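PDB 3LP9: LS-24 from Lathyrus sativus, which probably binds hemin as a monomer and spermine as a dimer, and may take part in the response to oxidative stress and in polyamine biosynthesis. Local coordinates for residues Phe68-Glu71 and Ala75-Phe78; Asp121-Ser126 and Lys130-Phe135. One frame throughout, in Å; residues are numbered along the deposited sequence.

In the fold
Interactions 1 and 2 are beta hairpins of two successive sheets of the hemopexin fold, a four-bladed beta-propeller. Their centres lie about 9 Å apart, and each pairs the first two strands of its sheet. The two first strands, 66-69 and 122-125, meet directly. Phe68 CD1 packs on Ala123 CB at 3.6 Å, and Arg125 NE probably donates to Thr70 O at 2.9 Å. Both hairpins lie near bound ions. Asp121 in interaction 2 gives its carbonyl oxygen to the calcium, with those of Asn7, Asp65 and Asp175; the side chain of Phe78 in interaction 1 is about 8 Å from this ion. Asp69 of interaction 1 binds the sodium, and the Arg125 side chain is about 4 Å from it.

Interaction 1 (Phe68-Glu71 and Ala75-Phe78); sequences FDTE and AFIF. With NA (sodium ion), chain G.
Phe68 and Phe76 pair across an antiparallel beta hairpin, formed by the first two strands of a hemopexin propeller blade. Two backbone hydrogen bonds join them. Phe68 N donates to Phe76 O at 3.1 Å, in the carbonyl plane, and Phe76 N donates back to Phe68 O at 3.0 Å. Phe68 O also receives a CA-H...O contact from Ala75 CA at 3.2 Å. The next pair, Asp69 with Ala75, is a non-hydrogen-bonded one.

Most of the apolar contacts lie on the face that carries Phe68 and Phe76. These side chains run side by side and point the same way. Phe68 CG sits between its backbone N and carbonyl carbon (chi1 63°), which leans the ring over the neighbouring strand. Phe76 CB lies over one face of that ring, 4.0 Å from its centroid, as a CH-pi contact. The two rings meet obliquely, with planes at 42°, and Phe68 CZ touches Phe76 CD2 at 3.7 Å. Phe68 CE1 reaches the edge of the Phe78 ring, 3.7 Å from Phe78 CE2. Thr70 CG2 comes against Phe76 CD2 near the turn. Beyond the hairpin, Phe76 packs on Leu85, Val107 and Phe108, while Phe68 meets Ala123 of the neighbouring blade and so lies between blades. On the other face, the small Ala75 CB rests near Asp69 CA.

The polar contacts are those of the Asp69 carboxylate. Asp69 OD2 forms a salt bridge with Arg11. Asp69 OD1 binds the sodium ion at 2.8 Å, and water 1 is a further ligand of that ion.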
loop_
_atom_site.group_PDB
_atom_site.type_symbol
_atom_site.label_atom_id
_atom_site.label_comp_id
_atom_site.label_asym_id
_atom_site.label_seq_id
_atom_site.Cartn_x
_atom_site.Cartn_y
_atom_site.Cartn_z
ATOM N N PHE A 68 -7.104 15.519 4.724
ATOM C CA PHE A 68 -7.241 16.829 5.319
ATOM C C PHE A 68 -6.118 17.692 4.769
ATOM O O PHE A 68 -4.966 17.258 4.622
ATOM C CB PHE A 68 -7.247 16.781 6.853
ATOM C CG PHE A 68 -5.934 16.240 7.476
ATOM C CD1 PHE A 68 -5.841 14.920 7.937
ATOM C CD2 PHE A 68 -4.816 17.064 7.619
ATOM C CE1 PHE A 68 -4.625 14.452 8.503
ATOM C CE2 PHE A 68 -3.620 16.585 8.171
ATOM C CZ PHE A 68 -3.518 15.305 8.629
ATOM N N ASP A 69 -6.497 18.892 4.374
ATOM C CA ASP A 69 -5.549 19.922 3.949
ATOM C C ASP A 69 -4.668 20.342 5.110
ATOM O O ASP A 69 -5.100 20.361 6.258
ATOM C CB ASP A 69 -6.316 21.112 3.434
ATOM C CG ASP A 69 -7.467 21.531 4.357
ATOM O OD1 ASP A 69 -8.493 20.797 4.463
ATOM O OD2 ASP A 69 -7.372 22.645 4.896
ATOM N N THR A 70 -3.405 20.668 4.814
ATOM C CA THR A 70 -2.462 21.094 5.847
ATOM C C THR A 70 -2.284 22.588 5.637
ATOM O O THR A 70 -2.872 23.404 6.334
ATOM C CB THR A 70 -1.132 20.261 5.755
ATOM O OG1 THR A 70 -0.802 20.047 4.378
ATOM C CG2 THR A 70 -1.309 18.884 6.383
ATOM N N GLU A 71 -1.529 22.940 4.611
ATOM C CA GLU A 71 -1.163 24.301 4.348
ATOM C C GLU A 71 -0.745 24.404 2.907
ATOM O O GLU A 71 -0.305 23.429 2.324
ATOM C CB GLU A 71 -0.018 24.755 5.232
ATOM C CG GLU A 71 1.215 23.835 5.347
ATOM C CD GLU A 71 2.192 24.385 6.403
ATOM O OE1 GLU A 71 1.885 24.314 7.609
ATOM O OE2 GLU A 71 3.271 24.875 6.050
ATOM N N ALA A 75 -1.913 18.340 1.391
ATOM C CA ALA A 75 -2.953 17.531 2.107
ATOM C C ALA A 75 -2.427 16.100 2.306
ATOM O O ALA A 75 -1.713 15.567 1.476
ATOM C CB ALA A 75 -4.250 17.482 1.357
ATOM N N PHE A 76 -2.836 15.505 3.430
ATOM C CA PHE A 76 -2.564 14.117 3.766
ATOM C C PHE A 76 -3.751 13.313 3.264
ATOM O O PHE A 76 -4.901 13.714 3.417
ATOM C CB PHE A 76 -2.392 13.930 5.298
ATOM C CG PHE A 76 -0.954 13.989 5.772
ATOM C CD1 PHE A 76 -0.079 12.943 5.511
ATOM C CD2 PHE A 76 -0.473 15.105 6.453
ATOM C CE1 PHE A 76 1.217 12.986 5.943
ATOM C CE2 PHE A 76 0.825 15.156 6.876
ATOM C CZ PHE A 76 1.682 14.117 6.626
ATOM N N ILE A 77 -3.469 12.212 2.616
ATOM C CA ILE A 77 -4.497 11.283 2.133
ATOM C C ILE A 77 -4.226 9.939 2.762
ATOM O O ILE A 77 -3.102 9.650 3.178
ATOM C CB ILE A 77 -4.511 11.174 0.562
ATOM C CG1 ILE A 77 -3.162 10.721 -0.009
ATOM C CG2 ILE A 77 -4.920 12.515 -0.032
ATOM C CD1 ILE A 77 -3.109 10.609 -1.500
ATOM N N PHE A 78 -5.261 9.128 2.899
ATOM C CA PHE A 78 -5.134 7.808 3.574
ATOM C C PHE A 78 -5.906 6.803 2.712
ATOM O O PHE A 78 -6.844 7.184 2.002
ATOM C CB PHE A 78 -5.725 7.871 4.987
ATOM C CG PHE A 78 -5.045 8.845 5.924
ATOM C CD1 PHE A 78 -4.228 8.397 6.902
ATOM C CD2 PHE A 78 -5.271 10.219 5.824
ATOM C CE1 PHE A 78 -3.564 9.293 7.803
ATOM C CE2 PHE A 78 -4.669 11.161 6.742
ATOM C CZ PHE A 78 -3.773 10.662 7.724
HETATM NA NA NA G . -10.228 20.178 6.509
HETATM O O HOH W 1 -10.706 17.388 5.617
#

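Interaction 2 (Asp121-Ser126 and Lys130-Phe135); sequences DAAYRS and KEVYLF. With CA (calcium ion), chain E.
Tyr124 and Tyr133 are a hydrogen-bonded pair: Tyr124 N donates to Tyr133 O and Tyr133 N to Tyr124 O, both at 3.1 Å. They belong to the hairpin that begins the next propeller blade. A chi1 of 65° folds the Tyr124 ring back above its own backbone and across strand 131-135. There Tyr133 CB makes a CH-pi contact with it, 4.1 Å from the ring centroid. The two rings are nearly parallel, with planes at 17°, but slid apart, so that Tyr124 OH lies over the rim of the Tyr133 ring. The same CE1 of Tyr124 that lies near Tyr133 CB meets the edge of the Phe135 ring, 3.6 Å from Phe135 CE2. Tyr124 OH itself bonds to Tyr162. With an alanine here, Tyr133 CB and the Phe135 edge would probably lose the ring they pack on, and Tyr162 its hydroxyl partner.

Ser126 CB touches the edge of the Tyr133 ring. Ser126 OG also bonds to Arg128 N, and water 2 links it to Tyr133 OH and Glu131 OE1; Arg142 forms a salt bridge with that same OE1. The Arg125 chain bends at chi2 (58°), laying one guanidinium face over Lys130 C, with NH2 bonded to Tyr145.

Asp121 and Ala122 form a classic beta bulge opposite Phe135. Phe135 O accepts from Asp121 N at 2.8 Å and Ala122 N at 3.2 Å. Asp121 OD2 bonds to Gly137 N. The bulge thus holds the backbone whose neutral carbonyl, Asp121 O, binds the calcium at 2.5 Å.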
loop_
_atom_site.group_PDB
_atom_site.type_symbol
_atom_site.label_atom_id
_atom_site.label_comp_id
_atom_site.label_asym_id
_atom_site.label_seq_id
_atom_site.Cartn_x
_atom_site.Cartn_y
_atom_site.Cartn_z
ATOM N N ASP A 121 -11.344 7.287 9.698
ATOM C CA ASP A 121 -12.615 7.570 9.019
ATOM C C ASP A 121 -12.638 8.989 8.412
ATOM O O ASP A 121 -12.866 9.181 7.196
ATOM C CB ASP A 121 -13.783 7.401 9.978
ATOM C CG ASP A 121 -14.036 5.946 10.392
ATOM O OD1 ASP A 121 -13.573 5.023 9.719
ATOM O OD2 ASP A 121 -14.743 5.700 11.373
ATOM N N ALA A 122 -12.363 9.980 9.244
ATOM C CA ALA A 122 -12.488 11.338 8.814
ATOM C C ALA A 122 -11.534 12.270 9.573
ATOM O O ALA A 122 -11.022 11.889 10.630
ATOM C CB ALA A 122 -13.951 11.793 9.056
ATOM N N ALA A 123 -11.392 13.518 9.082
ATOM C CA ALA A 123 -10.447 14.487 9.621
ATOM C C ALA A 123 -10.729 15.844 9.044
ATOM O O ALA A 123 -11.201 15.953 7.934
ATOM C CB ALA A 123 -9.035 14.108 9.270
ATOM N N TYR A 124 -10.361 16.893 9.786
ATOM C CA TYR A 124 -10.474 18.264 9.320
ATOM C C TYR A 124 -9.414 19.085 9.990
ATOM O O TYR A 124 -8.954 18.768 11.086
ATOM C CB TYR A 124 -11.866 18.900 9.603
ATOM C CG TYR A 124 -12.269 19.098 11.047
ATOM C CD1 TYR A 124 -12.982 18.101 11.759
ATOM C CD2 TYR A 124 -11.969 20.288 11.728
ATOM C CE1 TYR A 124 -13.391 18.312 13.127
ATOM C CE2 TYR A 124 -12.345 20.482 13.040
ATOM C CZ TYR A 124 -13.076 19.489 13.747
ATOM O OH TYR A 124 -13.439 19.775 15.082
ATOM N N ARG A 125 -9.051 20.165 9.292
ATOM C CA ARG A 125 -8.029 21.149 9.660
ATOM C C ARG A 125 -8.552 22.157 10.678
ATOM O O ARG A 125 -9.473 22.885 10.419
ATOM C CB ARG A 125 -7.595 21.869 8.372
ATOM C CG ARG A 125 -6.463 22.886 8.534
ATOM C CD ARG A 125 -5.261 22.138 9.122
ATOM N NE ARG A 125 -4.049 22.882 8.987
ATOM C CZ ARG A 125 -3.623 23.797 9.841
ATOM N NH1 ARG A 125 -4.328 24.126 10.901
ATOM N NH2 ARG A 125 -2.469 24.381 9.607
ATOM N N SER A 126 -7.951 22.221 11.852
ATOM C CA SER A 126 -8.346 23.270 12.800
ATOM C C SER A 126 -7.871 24.636 12.276
ATOM O O SER A 126 -6.913 24.710 11.508
ATOM C CB SER A 126 -7.710 22.998 14.155
ATOM O OG SER A 126 -7.842 24.115 15.052
ATOM N N LYS A 130 -1.217 24.443 13.834
ATOM C CA LYS A 130 -1.144 23.279 12.914
ATOM C C LYS A 130 -1.959 22.073 13.423
ATOM O O LYS A 130 -1.621 20.912 13.151
ATOM C CB LYS A 130 0.326 22.914 12.681
ATOM C CG LYS A 130 1.159 24.071 12.223
ATOM C CD LYS A 130 2.469 23.549 11.786
ATOM C CE LYS A 130 3.142 24.412 10.727
ATOM N NZ LYS A 130 4.350 23.638 10.213
ATOM N N GLU A 131 -3.023 22.380 14.172
ATOM C CA GLU A 131 -3.867 21.349 14.769
ATOM C C GLU A 131 -4.899 20.700 13.813
ATOM O O GLU A 131 -5.333 21.306 12.853
ATOM C CB GLU A 131 -4.499 21.851 16.064
ATOM C CG GLU A 131 -3.469 22.151 17.165
ATOM C CD GLU A 131 -4.083 22.685 18.419
ATOM O OE1 GLU A 131 -5.266 22.380 18.676
ATOM O OE2 GLU A 131 -3.393 23.438 19.145
ATOM N N VAL A 132 -5.201 19.423 14.052
ATOM C CA VAL A 132 -6.060 18.571 13.180
ATOM C C VAL A 132 -6.888 17.667 14.108
ATOM O O VAL A 132 -6.393 17.217 15.147
ATOM C CB VAL A 132 -5.256 17.673 12.172
ATOM C CG1 VAL A 132 -6.158 16.916 11.245
ATOM C CG2 VAL A 132 -4.281 18.458 11.359
ATOM N N TYR A 133 -8.148 17.448 13.764
ATOM C CA TYR A 133 -8.989 16.455 14.427
ATOM C C TYR A 133 -9.231 15.295 13.528
ATOM O O TYR A 133 -9.644 15.456 12.399
ATOM C CB TYR A 133 -10.329 17.054 14.865
ATOM C CG TYR A 133 -10.143 18.243 15.798
ATOM C CD1 TYR A 133 -10.292 18.111 17.199
ATOM C CD2 TYR A 133 -9.804 19.497 15.281
ATOM C CE1 TYR A 133 -10.104 19.204 18.024
ATOM C CE2 TYR A 133 -9.599 20.573 16.097
ATOM C CZ TYR A 133 -9.749 20.427 17.452
ATOM O OH TYR A 133 -9.569 21.541 18.243
ATOM N N LEU A 134 -9.000 14.104 14.052
ATOM C CA LEU A 134 -9.192 12.891 13.288
ATOM C C LEU A 134 -10.207 11.963 13.998
ATOM O O LEU A 134 -10.205 11.874 15.208
ATOM C CB LEU A 134 -7.799 12.206 13.032
ATOM C CG LEU A 134 -6.720 13.110 12.394
ATOM C CD1 LEU A 134 -5.936 13.820 13.525
ATOM C CD2 LEU A 134 -5.759 12.475 11.478
ATOM N N PHE A 135 -11.003 11.213 13.217
ATOM C CA PHE A 135 -12.067 10.361 13.727
ATOM C C PHE A 135 -11.927 8.932 13.266
ATOM O O PHE A 135 -11.656 8.691 12.104
ATOM C CB PHE A 135 -13.466 10.912 13.297
ATOM C CG PHE A 135 -13.727 12.324 13.800
ATOM C CD1 PHE A 135 -14.428 12.548 14.986
ATOM C CD2 PHE A 135 -13.200 13.442 13.111
ATOM C CE1 PHE A 135 -14.640 13.830 15.448
ATOM C CE2 PHE A 135 -13.374 14.770 13.577
ATOM C CZ PHE A 135 -14.096 14.958 14.741
HETATM CA CA CA E . -13.760 7.710 5.354
HETATM O O HOH W 2 -7.477 23.060 17.329
HETATM O O HOH W 3 -12.124 5.400 5.948
#